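Local coordinates for prolyl 4-hydroxylase alpha subunit Fe(2+) 2OG dioxygenase domain-containing protein (Burkholderia ambifaria, PDB 3W21) that probably acts as a 2-oxoglutarate-dependent dioxygenase of the iron(II) type, binding 2-oxoglutarate next to a metal site that holds zinc in this crystal, at residues A7-F12 with D33-I38; T110-L115 with R256-F261; P175-G180 with F240-L245; F181-G186 with L230-G235. All coordinates share one frame; numbering follows the deposited sequence.

Interaction 1: A7-F12 with D33-I38; sequences AQLMRF and DEADAI
Asp-36 OD2 is gripped by two consecutive residues: a salt bridge of 2.6 Å from Arg-11 NH1, and a hydrogen bond of 2.9 Å from the backbone N of Phe-12, which meets OD2 on the anti side, 24° out of the carboxylate plane. The same oxygen lies over one face of the guanidinium, and the guanidinium and carboxylate planes stand 76° apart, so the pair is not a flat two-pronged bridge. Bends at chi2 and chi3 carry Arg-11 NH2 on to Asp-33 OD1 (3.2 Å), and two carboxylates would be expected to stabilise its positive charge.

Next to this network a classic beta bulge interrupts the antiparallel pairing. Met-10 O accepts from Asp-36 N at 2.8 Å and, weakly, from Ala-37 N at 3.3 Å. The folded selenomethionine chain of Met-10 sets CE against Ala-37 CB (3.6 Å). On the other face Leu-9 and Ile-38 run side by side, while Leu-9 CD2 presses tightly on Ala-35 CB (3.5 Å).

Strand 4-10 lies between strands 17-22 and 37-41; Ala-35 and Ile-38 pack on helix 23-31, which ends in a Schellman motif at Asp-33, whereas Met-10 and Ala-37 meet Leu-230 of strand 227-230.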
# COMPACT_ATOMS: atom_id res chain seq x y z
N ALA A 7 -23.39 -28.15 12.91
CA ALA A 7 -23.74 -26.81 12.45
C ALA A 7 -25.17 -26.48 12.85
O ALA A 7 -26.09 -27.36 12.79
CB ALA A 7 -23.58 -26.74 10.94
N GLN A 8 -25.37 -25.24 13.28
CA GLN A 8 -26.70 -24.67 13.47
C GLN A 8 -26.90 -23.64 12.37
O GLN A 8 -26.13 -22.69 12.23
CB GLN A 8 -26.88 -24.00 14.85
CG GLN A 8 -26.79 -24.97 16.05
CD GLN A 8 -27.86 -26.12 16.02
OE1 GLN A 8 -29.04 -25.89 15.73
NE2 GLN A 8 -27.44 -27.35 16.37
N LEU A 9 -27.94 -23.80 11.59
CA LEU A 9 -28.20 -22.84 10.52
C LEU A 9 -29.41 -21.99 10.93
O LEU A 9 -30.49 -22.55 11.19
CB LEU A 9 -28.43 -23.65 9.23
CG LEU A 9 -28.52 -22.99 7.89
CD1 LEU A 9 -27.96 -23.95 6.83
CD2 LEU A 9 -29.94 -22.57 7.56
N MSE A 10 -29.24 -20.65 10.96
CA MSE A 10 -30.25 -19.70 11.41
C MSE A 10 -30.73 -18.89 10.25
O MSE A 10 -29.94 -18.34 9.44
CB MSE A 10 -29.73 -18.73 12.48
CG MSE A 10 -29.69 -19.21 13.94
SE MSE A 10 -28.08 -20.29 14.20
CE MSE A 10 -26.69 -19.39 13.21
N ARG A 11 -32.05 -18.75 10.16
CA ARG A 11 -32.69 -17.78 9.25
C ARG A 11 -33.64 -16.98 10.08
O ARG A 11 -34.27 -17.56 11.00
CB ARG A 11 -33.55 -18.46 8.19
CG ARG A 11 -32.88 -19.23 7.08
CD ARG A 11 -33.40 -18.74 5.70
NE ARG A 11 -32.35 -17.96 4.99
CZ ARG A 11 -32.27 -16.64 4.96
NH1 ARG A 11 -33.21 -15.95 5.60
NH2 ARG A 11 -31.23 -16.01 4.31
N PHE A 12 -33.77 -15.67 9.81
CA PHE A 12 -34.63 -14.78 10.61
C PHE A 12 -36.02 -15.38 10.74
O PHE A 12 -36.59 -15.86 9.76
CB PHE A 12 -34.82 -13.41 9.94
CG PHE A 12 -33.59 -12.57 9.97
CD1 PHE A 12 -33.09 -12.06 11.20
CD2 PHE A 12 -32.89 -12.32 8.80
CE1 PHE A 12 -31.93 -11.32 11.21
CE2 PHE A 12 -31.67 -11.61 8.84
CZ PHE A 12 -31.20 -11.12 10.04
N ASP A 33 -27.79 -17.37 -0.15
CA ASP A 33 -28.89 -16.70 0.58
C ASP A 33 -29.91 -17.69 1.12
O ASP A 33 -31.09 -17.40 1.21
CB ASP A 33 -29.56 -15.57 -0.24
CG ASP A 33 -30.30 -14.61 0.63
OD1 ASP A 33 -29.95 -14.48 1.82
OD2 ASP A 33 -31.30 -14.04 0.18
N GLU A 34 -29.44 -18.85 1.54
CA GLU A 34 -30.30 -19.89 2.15
C GLU A 34 -30.17 -19.85 3.67
O GLU A 34 -30.85 -20.61 4.36
CB GLU A 34 -29.85 -21.28 1.67
CG GLU A 34 -30.37 -21.57 0.29
CD GLU A 34 -29.69 -22.79 -0.33
OE1 GLU A 34 -28.95 -23.50 0.40
OE2 GLU A 34 -29.87 -23.00 -1.55
N ALA A 35 -29.31 -18.96 4.20
CA ALA A 35 -29.16 -18.85 5.67
C ALA A 35 -28.63 -17.44 5.98
O ALA A 35 -27.98 -16.81 5.12
CB ALA A 35 -28.16 -19.91 6.19
N ASP A 36 -28.85 -16.98 7.21
CA ASP A 36 -28.38 -15.63 7.56
C ASP A 36 -27.12 -15.74 8.38
O ASP A 36 -26.27 -14.90 8.28
CB ASP A 36 -29.48 -14.83 8.24
CG ASP A 36 -30.72 -14.69 7.35
OD1 ASP A 36 -30.56 -14.04 6.28
OD2 ASP A 36 -31.80 -15.25 7.69
N ALA A 37 -26.99 -16.80 9.15
CA ALA A 37 -25.84 -17.06 9.98
C ALA A 37 -25.74 -18.57 10.20
O ALA A 37 -26.77 -19.26 10.26
CB ALA A 37 -26.02 -16.36 11.32
N ILE A 38 -24.51 -19.08 10.27
CA ILE A 38 -24.31 -20.53 10.62
C ILE A 38 -23.24 -20.65 11.70
O ILE A 38 -22.22 -20.01 11.61
CB ILE A 38 -23.88 -21.33 9.40
CG1 ILE A 38 -24.98 -21.25 8.33
CG2 ILE A 38 -23.58 -22.81 9.78
CD1 ILE A 38 -24.61 -21.98 7.07

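Interaction 2: T110-L115 with R256-F261; sequences TRFVRL and RTMGLF. With AKG (2-oxoglutaric acid), chain D.
The Phe-112 ring overlaps the side chain of Met-258, a selenomethionine in this crystal. Met-258 CB sits 4.1 Å from the centroid of the Phe-112 ring, almost exactly on its normal, which makes a CH-pi contact over the face. The selenium comes in obliquely: Met-258 SE is 4.3 Å from the same centroid and 39° off the normal, a Met-aromatic contact, and it also touches Phe-112 CB at 3.4 Å. With CG trans to the backbone N (chi1 -177°), Phe-112 projects from the helix onto the strand, sliding past Met-258 in the opposite direction. Its CE2 reaches the backbone, 3.8 Å from Gly-259 C near the ring plane, and lies 3.9 Å from Leu-260 CD1. Val-113 CG2 adds a looser touch on that same methyl.

Met-258 and Leu-260 face the helix, whereas Thr-257 and Phe-261 turn to the bound 2-oxoglutarate. Thr-257 OG1 donates a hydrogen bond of 2.8 Å to ligand O4; Arg-255 is also hydrogen-bonded to the ligand, and Phe-261 CZ lies 3.1 Å from ligand O1.

The axes of helix 111-115 and strand 256-261 approach to 9.7 Å at a signed crossing angle of -36°. The helix packs on the face of strand 255-265 that carries Met-258 and Leu-260, with strands 139-143 and 178-183 flanking that strand, and Trp-51 and Trp-52 of helix 48-53 packing alongside.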
# COMPACT_ATOMS: atom_id res chain seq x y z
N THR A 110 -1.61 -20.11 8.64
CA THR A 110 -2.29 -20.31 9.89
C THR A 110 -3.45 -21.33 9.64
O THR A 110 -4.02 -21.39 8.53
CB THR A 110 -2.77 -18.93 10.32
OG1 THR A 110 -2.63 -18.76 11.72
CG2 THR A 110 -4.16 -18.72 9.82
N ARG A 111 -3.75 -22.17 10.63
CA ARG A 111 -4.78 -23.19 10.42
C ARG A 111 -6.13 -22.54 10.25
O ARG A 111 -6.94 -22.99 9.44
CB ARG A 111 -4.85 -24.10 11.60
CG ARG A 111 -5.33 -25.47 11.21
CD ARG A 111 -5.15 -26.45 12.33
NE ARG A 111 -6.17 -27.51 12.21
CZ ARG A 111 -6.32 -28.47 13.12
NH1 ARG A 111 -5.53 -28.50 14.20
NH2 ARG A 111 -7.26 -29.39 12.96
N PHE A 112 -6.37 -21.44 10.99
CA PHE A 112 -7.57 -20.60 10.73
C PHE A 112 -7.67 -20.25 9.24
O PHE A 112 -8.68 -20.52 8.66
CB PHE A 112 -7.62 -19.34 11.62
CG PHE A 112 -8.88 -18.50 11.41
CD1 PHE A 112 -10.12 -18.99 11.77
CD2 PHE A 112 -8.80 -17.25 10.84
CE1 PHE A 112 -11.28 -18.23 11.54
CE2 PHE A 112 -9.95 -16.49 10.59
CZ PHE A 112 -11.18 -16.98 10.96
N VAL A 113 -6.68 -19.58 8.64
CA VAL A 113 -6.83 -19.17 7.21
C VAL A 113 -6.95 -20.39 6.29
O VAL A 113 -7.78 -20.41 5.35
CB VAL A 113 -5.72 -18.21 6.70
CG1 VAL A 113 -5.87 -18.02 5.20
CG2 VAL A 113 -5.75 -16.88 7.45
N ARG A 114 -6.19 -21.43 6.61
CA ARG A 114 -6.24 -22.65 5.80
C ARG A 114 -7.62 -23.29 5.84
O ARG A 114 -8.10 -23.88 4.86
CB ARG A 114 -5.11 -23.62 6.23
CG ARG A 114 -3.75 -23.24 5.63
CD ARG A 114 -2.83 -24.45 5.56
NE ARG A 114 -1.57 -24.27 6.30
CZ ARG A 114 -0.34 -24.15 5.76
NH1 ARG A 114 -0.16 -24.18 4.43
NH2 ARG A 114 0.72 -23.99 6.55
N LEU A 115 -8.30 -23.15 6.97
CA LEU A 115 -9.65 -23.66 7.04
C LEU A 115 -10.44 -23.23 5.79
O LEU A 115 -11.12 -24.03 5.17
CB LEU A 115 -10.26 -23.18 8.35
CG LEU A 115 -11.55 -23.77 8.86
CD1 LEU A 115 -11.39 -25.26 9.11
CD2 LEU A 115 -11.80 -23.00 10.15
N ARG A 256 -11.62 -13.49 23.25
CA ARG A 256 -10.66 -13.60 22.15
C ARG A 256 -11.31 -14.30 20.94
O ARG A 256 -11.98 -15.32 21.09
CB ARG A 256 -9.39 -14.34 22.62
CG ARG A 256 -8.52 -13.52 23.54
CD ARG A 256 -7.20 -14.21 23.80
NE ARG A 256 -7.37 -15.49 24.46
CZ ARG A 256 -6.59 -16.54 24.21
NH1 ARG A 256 -5.62 -16.43 23.31
NH2 ARG A 256 -6.80 -17.68 24.84
N THR A 257 -11.13 -13.70 19.76
CA THR A 257 -11.59 -14.27 18.47
C THR A 257 -10.56 -14.06 17.37
O THR A 257 -9.62 -13.27 17.53
CB THR A 257 -12.91 -13.62 17.96
OG1 THR A 257 -12.68 -12.25 17.66
CG2 THR A 257 -14.08 -13.77 18.98
N MSE A 258 -10.74 -14.76 16.25
CA MSE A 258 -9.90 -14.60 15.08
C MSE A 258 -10.91 -14.44 13.97
O MSE A 258 -11.80 -15.26 13.90
CB MSE A 258 -9.41 -16.04 14.87
CG MSE A 258 -7.98 -16.18 14.57
SE MSE A 258 -7.74 -18.14 14.84
CE MSE A 258 -7.11 -17.81 16.62
N GLY A 259 -10.72 -13.52 13.02
CA GLY A 259 -11.79 -13.33 12.02
C GLY A 259 -11.26 -12.97 10.65
O GLY A 259 -10.13 -12.53 10.50
N LEU A 260 -12.10 -13.13 9.64
CA LEU A 260 -11.83 -12.56 8.34
C LEU A 260 -13.18 -12.43 7.61
O LEU A 260 -14.20 -12.76 8.19
CB LEU A 260 -10.83 -13.46 7.61
CG LEU A 260 -11.12 -14.77 6.84
CD1 LEU A 260 -9.94 -15.78 6.79
CD2 LEU A 260 -12.46 -15.45 6.96
N PHE A 261 -13.16 -11.90 6.39
CA PHE A 261 -14.35 -11.81 5.59
C PHE A 261 -14.13 -12.49 4.24
O PHE A 261 -13.02 -12.60 3.76
CB PHE A 261 -14.66 -10.31 5.35
CG PHE A 261 -15.06 -9.56 6.60
CD1 PHE A 261 -16.41 -9.43 6.93
CD2 PHE A 261 -14.10 -8.96 7.41
CE1 PHE A 261 -16.81 -8.72 8.03
CE2 PHE A 261 -14.49 -8.22 8.54
CZ PHE A 261 -15.85 -8.11 8.85
C1 AKG D . -17.20 -9.09 12.43
O1 AKG D . -17.39 -8.24 11.52
O2 AKG D . -16.84 -10.28 12.18
C2 AKG D . -17.45 -8.65 13.82
O5 AKG D . -18.34 -7.85 14.07
C3 AKG D . -16.59 -9.16 14.94
C4 AKG D . -16.95 -10.61 15.29
C5 AKG D . -16.08 -11.04 16.45
O3 AKG D . -16.68 -11.36 17.49
O4 AKG D . -14.81 -11.04 16.34

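Interaction 3: P175-G180 with F240-L245; sequences PRQLGG and FQSKNL. With AKG (2-oxoglutaric acid), chain D.
Two antiparallel bridges set the register: Leu-178 faces Gln-241 as a non-hydrogen-bonded pair, and Gly-179 faces Phe-240 as a hydrogen-bonded one, with Gly-179 N to Phe-240 O at 2.8 Å and Phe-240 N to Gly-179 O at 2.9 Å. Beyond them Gln-177 O accepts from Ser-242 N at 3.0 Å, the donor tilted 26° from the carbonyl plane. A water donates to Gln-177 O and to Pro-175 O, 2.8 Å from each, and takes a bond of 3.1 Å from Lys-243 N, linking the two segments just beyond the paired strand residues.

Phe-240 meets the partner strand with its ring. Its CG sits between the backbone N and the carbonyl carbon (chi1 67°), folding the ring against the partner strand, where Gly-179 N lies over the centre of one face. Gly-179 CA makes an off-centre CH-pi contact 4.2 Å from the Phe-240 centroid.

This is part of the double-stranded beta-helix expected of 2-oxoglutarate dioxygenases, and the strand leads through a type I turn, Gln-241 to Asn-244, to the zinc ligand His-246. The Phe-240 ring meets His-246 edge-to-face and brings CZ to 3.7 Å from 2-oxoglutarate O2, the ligand lying at the ring's edge.

Ser-242 points toward the opposite segment, resting beside Gln-177 CG, while its OG bonds the backbone O of zinc-binding Asp-157. Lys-243 lays CD against Pro-175 CA, and its NZ forms a salt bridge with Asp-158.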
# COMPACT_ATOMS: atom_id res chain seq x y z
N PRO A 175 -23.56 -8.73 -2.23
CA PRO A 175 -24.65 -8.85 -1.26
C PRO A 175 -24.50 -10.05 -0.31
O PRO A 175 -25.04 -10.01 0.80
CB PRO A 175 -25.92 -8.96 -2.11
CG PRO A 175 -25.45 -9.29 -3.50
CD PRO A 175 -24.06 -8.72 -3.63
N ARG A 176 -23.69 -11.03 -0.71
CA ARG A 176 -23.48 -12.20 0.15
C ARG A 176 -22.12 -12.10 0.88
O ARG A 176 -21.52 -13.10 1.26
CB ARG A 176 -23.68 -13.50 -0.63
CG ARG A 176 -25.03 -13.56 -1.40
CD ARG A 176 -26.23 -13.29 -0.42
NE ARG A 176 -27.32 -12.73 -1.23
CZ ARG A 176 -28.27 -11.95 -0.80
NH1 ARG A 176 -29.18 -11.51 -1.66
NH2 ARG A 176 -28.32 -11.66 0.49
N GLN A 177 -21.59 -10.89 1.03
CA GLN A 177 -20.28 -10.84 1.70
C GLN A 177 -20.44 -11.53 3.07
O GLN A 177 -21.43 -11.28 3.79
CB GLN A 177 -19.85 -9.38 1.84
CG GLN A 177 -18.61 -9.25 2.74
CD GLN A 177 -18.08 -7.82 2.86
OE1 GLN A 177 -17.52 -7.42 3.92
NE2 GLN A 177 -18.19 -7.05 1.77
N LEU A 178 -19.47 -12.38 3.44
CA LEU A 178 -19.56 -13.06 4.74
C LEU A 178 -18.54 -12.63 5.74
O LEU A 178 -17.43 -12.36 5.36
CB LEU A 178 -19.31 -14.55 4.48
CG LEU A 178 -20.45 -15.33 3.84
CD1 LEU A 178 -21.84 -14.74 3.51
CD2 LEU A 178 -20.03 -16.60 3.14
N GLY A 179 -18.90 -12.58 7.03
CA GLY A 179 -17.90 -12.52 8.08
C GLY A 179 -17.76 -13.93 8.64
O GLY A 179 -18.80 -14.68 8.73
N GLY A 180 -16.52 -14.30 9.04
CA GLY A 180 -16.34 -15.61 9.68
C GLY A 180 -15.40 -15.34 10.86
O GLY A 180 -14.30 -14.73 10.69
N PHE A 240 -21.60 -15.51 8.76
CA PHE A 240 -22.82 -14.72 8.62
C PHE A 240 -22.71 -13.70 7.50
O PHE A 240 -21.60 -13.37 7.07
CB PHE A 240 -23.13 -13.99 9.95
CG PHE A 240 -22.10 -12.92 10.32
CD1 PHE A 240 -20.89 -13.27 10.89
CD2 PHE A 240 -22.40 -11.55 10.13
CE1 PHE A 240 -19.94 -12.30 11.23
CE2 PHE A 240 -21.45 -10.60 10.46
CZ PHE A 240 -20.25 -10.97 11.03
N GLN A 241 -23.88 -13.19 7.05
CA GLN A 241 -23.93 -12.23 5.95
C GLN A 241 -23.67 -10.85 6.63
O GLN A 241 -24.50 -10.36 7.44
CB GLN A 241 -25.31 -12.26 5.31
CG GLN A 241 -25.55 -13.58 4.58
CD GLN A 241 -26.68 -13.53 3.54
OE1 GLN A 241 -27.46 -14.50 3.39
NE2 GLN A 241 -26.84 -12.40 2.88
N SER A 242 -22.49 -10.30 6.39
CA SER A 242 -22.01 -9.14 7.17
C SER A 242 -22.66 -7.81 6.74
O SER A 242 -22.48 -6.78 7.42
CB SER A 242 -20.48 -9.04 7.09
OG SER A 242 -20.12 -8.77 5.70
N LYS A 243 -23.42 -7.80 5.65
CA LYS A 243 -24.21 -6.60 5.30
C LYS A 243 -25.43 -6.35 6.24
O LYS A 243 -25.91 -5.24 6.32
CB LYS A 243 -24.64 -6.68 3.84
CG LYS A 243 -23.48 -6.29 2.92
CD LYS A 243 -23.93 -6.31 1.44
CE LYS A 243 -25.02 -5.34 1.12
NZ LYS A 243 -24.79 -3.95 1.63
N ASN A 244 -25.90 -7.37 6.96
CA ASN A 244 -26.93 -7.19 7.98
C ASN A 244 -26.37 -6.49 9.18
O ASN A 244 -25.32 -6.88 9.64
CB ASN A 244 -27.50 -8.53 8.38
CG ASN A 244 -28.43 -9.05 7.30
OD1 ASN A 244 -29.61 -8.76 7.30
ND2 ASN A 244 -27.90 -9.70 6.39
N LEU A 245 -27.04 -5.45 9.66
CA LEU A 245 -26.54 -4.79 10.91
C LEU A 245 -26.31 -5.82 12.02
O LEU A 245 -27.06 -6.77 12.17
CB LEU A 245 -27.57 -3.78 11.38
CG LEU A 245 -27.12 -2.68 12.26
CD1 LEU A 245 -26.07 -1.89 11.51
CD2 LEU A 245 -28.38 -1.83 12.41
C1 AKG D . -17.20 -9.09 12.43
O1 AKG D . -17.39 -8.24 11.52
O2 AKG D . -16.84 -10.28 12.18
C2 AKG D . -17.45 -8.65 13.82
O5 AKG D . -18.34 -7.85 14.07
C3 AKG D . -16.59 -9.16 14.94
C4 AKG D . -16.95 -10.61 15.29
C5 AKG D . -16.08 -11.04 16.45
O3 AKG D . -16.68 -11.36 17.49
O4 AKG D . -14.81 -11.04 16.34
O HOH W 1 -23.78 -9.87 3.34

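Interaction 4: F181-G186 with L230-G235; sequences FLTIQG and LKPQPG. With AKG (2-oxoglutaric acid), chain D.
Gly-235 N donates to Thr-183 O at 2.8 Å, the only hydrogen bond between the two segments; its N-H...O angle is 159° and the donor is tilted 26° from the carbonyl plane. The same acceptor receives a CA-H...O contact from Pro-234 CA (3.5 Å), so the Pro-Gly corner rests on one carbonyl. Gly-235 turns with a positive phi, where a side chain would be jammed against the preceding carbonyl.

Prolines and aliphatic groups supply the van der Waals part. Pro-232 CG reaches the Phe-181 ring obliquely, 3.9 Å from CE1, and lies 4.0 Å from Thr-183 OG1; the Thr-183 and Pro-232 side chains cross at about a right angle. Pro-234 packs on backbone, its CB 3.5 Å from Ile-184 O, where the chain turns a corner and Ile-184 and Gln-185 both face Arg-256 in a classic beta bulge. Leu-182 CD1 comes 3.7 Å from Gly-235 O.

Ligand contact belongs to Phe-181. Rotated to chi1 68°, it lays a ring face on 2-oxoglutarate, with CD2 3.3 Å from ligand C4, which is offset toward the ring's rim.

The contact is largely apolar, with a single backbone hydrogen bond. It joins the loop before strand 236-241 to the C-terminal end of strand 178-183, and Pro-232 touches a ring that lies along C4 and the C5 carboxylate of the ligand, while Thr-257 and Arg-255 are among the residues hydrogen-bonded to it.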
# COMPACT_ATOMS: atom_id res chain seq x y z
N PHE A 181 -15.83 -15.78 12.04
CA PHE A 181 -14.97 -15.66 13.19
C PHE A 181 -15.07 -16.89 14.08
O PHE A 181 -16.14 -17.39 14.36
CB PHE A 181 -15.16 -14.33 13.97
CG PHE A 181 -16.51 -14.19 14.70
CD1 PHE A 181 -16.66 -14.62 16.04
CD2 PHE A 181 -17.62 -13.63 14.06
CE1 PHE A 181 -17.89 -14.45 16.72
CE2 PHE A 181 -18.88 -13.48 14.74
CZ PHE A 181 -19.01 -13.86 16.08
N LEU A 182 -13.89 -17.33 14.53
CA LEU A 182 -13.76 -18.45 15.45
C LEU A 182 -13.57 -17.87 16.82
O LEU A 182 -12.68 -17.04 17.02
CB LEU A 182 -12.48 -19.21 15.04
CG LEU A 182 -12.04 -20.33 15.96
CD1 LEU A 182 -13.22 -21.26 16.21
CD2 LEU A 182 -10.80 -21.03 15.32
N THR A 183 -14.38 -18.30 17.78
CA THR A 183 -14.21 -17.84 19.16
C THR A 183 -13.18 -18.73 19.86
O THR A 183 -13.25 -19.97 19.77
CB THR A 183 -15.57 -17.84 19.94
OG1 THR A 183 -16.46 -16.85 19.36
CG2 THR A 183 -15.34 -17.42 21.36
N ILE A 184 -12.23 -18.09 20.53
CA ILE A 184 -11.17 -18.80 21.23
C ILE A 184 -11.38 -18.76 22.74
O ILE A 184 -11.18 -19.77 23.37
CB ILE A 184 -9.75 -18.24 20.92
CG1 ILE A 184 -9.36 -18.50 19.47
CG2 ILE A 184 -8.70 -18.88 21.85
CD1 ILE A 184 -9.52 -19.93 18.98
N GLN A 185 -11.76 -17.59 23.29
CA GLN A 185 -12.08 -17.39 24.70
C GLN A 185 -13.27 -16.43 24.83
O GLN A 185 -13.29 -15.34 24.19
CB GLN A 185 -10.83 -16.88 25.47
CG GLN A 185 -11.11 -16.40 26.91
CD GLN A 185 -9.90 -15.82 27.68
OE1 GLN A 185 -9.76 -16.09 28.86
NE2 GLN A 185 -9.07 -15.01 27.03
N GLY A 186 -14.25 -16.84 25.62
CA GLY A 186 -15.53 -16.15 25.77
C GLY A 186 -15.49 -15.35 27.06
O GLY A 186 -14.75 -15.73 27.98
N LEU A 230 -27.07 -14.40 18.96
CA LEU A 230 -26.12 -15.48 18.87
C LEU A 230 -25.25 -15.43 20.12
O LEU A 230 -24.94 -14.35 20.66
CB LEU A 230 -25.27 -15.37 17.58
CG LEU A 230 -26.02 -15.60 16.27
CD1 LEU A 230 -25.09 -15.28 15.14
CD2 LEU A 230 -26.53 -17.03 16.17
N LYS A 231 -24.90 -16.60 20.62
CA LYS A 231 -23.93 -16.72 21.70
C LYS A 231 -22.81 -17.74 21.36
O LYS A 231 -22.77 -18.83 21.91
CB LYS A 231 -24.69 -17.13 22.96
CG LYS A 231 -24.69 -16.18 24.13
CD LYS A 231 -25.59 -14.98 23.98
CE LYS A 231 -26.11 -14.55 25.35
NZ LYS A 231 -25.95 -13.10 25.68
N PRO A 232 -21.87 -17.38 20.47
CA PRO A 232 -20.95 -18.39 20.09
C PRO A 232 -19.96 -18.67 21.23
O PRO A 232 -19.61 -17.74 22.02
CB PRO A 232 -20.29 -17.84 18.83
CG PRO A 232 -20.38 -16.39 18.99
CD PRO A 232 -21.62 -16.11 19.80
N GLN A 233 -19.61 -19.96 21.32
CA GLN A 233 -18.83 -20.56 22.42
C GLN A 233 -17.40 -20.82 21.96
O GLN A 233 -17.18 -20.95 20.77
CB GLN A 233 -19.49 -21.89 22.84
CG GLN A 233 -20.89 -21.69 23.50
CD GLN A 233 -20.81 -20.70 24.67
OE1 GLN A 233 -21.25 -19.55 24.58
NE2 GLN A 233 -20.21 -21.14 25.75
N PRO A 234 -16.42 -20.91 22.89
CA PRO A 234 -15.07 -21.23 22.43
C PRO A 234 -15.06 -22.50 21.54
O PRO A 234 -15.77 -23.43 21.80
CB PRO A 234 -14.30 -21.41 23.74
CG PRO A 234 -14.97 -20.44 24.66
CD PRO A 234 -16.44 -20.57 24.34
N GLY A 235 -14.31 -22.48 20.46
CA GLY A 235 -14.29 -23.59 19.51
C GLY A 235 -15.28 -23.44 18.38
O GLY A 235 -15.18 -24.13 17.37
C1 AKG D . -17.20 -9.09 12.43
O1 AKG D . -17.39 -8.24 11.52
O2 AKG D . -16.84 -10.28 12.18
C2 AKG D . -17.45 -8.65 13.82
O5 AKG D . -18.34 -7.85 14.07
C3 AKG D . -16.59 -9.16 14.94
C4 AKG D . -16.95 -10.61 15.29
C5 AKG D . -16.08 -11.04 16.45
O3 AKG D . -16.68 -11.36 17.49
O4 AKG D . -14.81 -11.04 16.34

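Overall arrangement
Starting from the N terminus, interaction 1 closes a short loop, bringing strand 4-10 beside strand 37-41 around helix 23-31, and finishes before the others begin. Interaction 2 closes the longest loop, from helix 111-120 to strand 255-265. Within it lies interaction 3, joining the two ends of a loop of about 60 residues, and within that lies interaction 4. Interactions 3 and 4 share strand 178-183, which runs between strands 236-241 and 255-265. The sheet thus connects all four: Asp-36 pairs with Gln-241, and Gly-180 with Leu-260. Interactions 2, 3 and 4 converge on the 2-oxoglutarate, whereas interaction 1 stands further out.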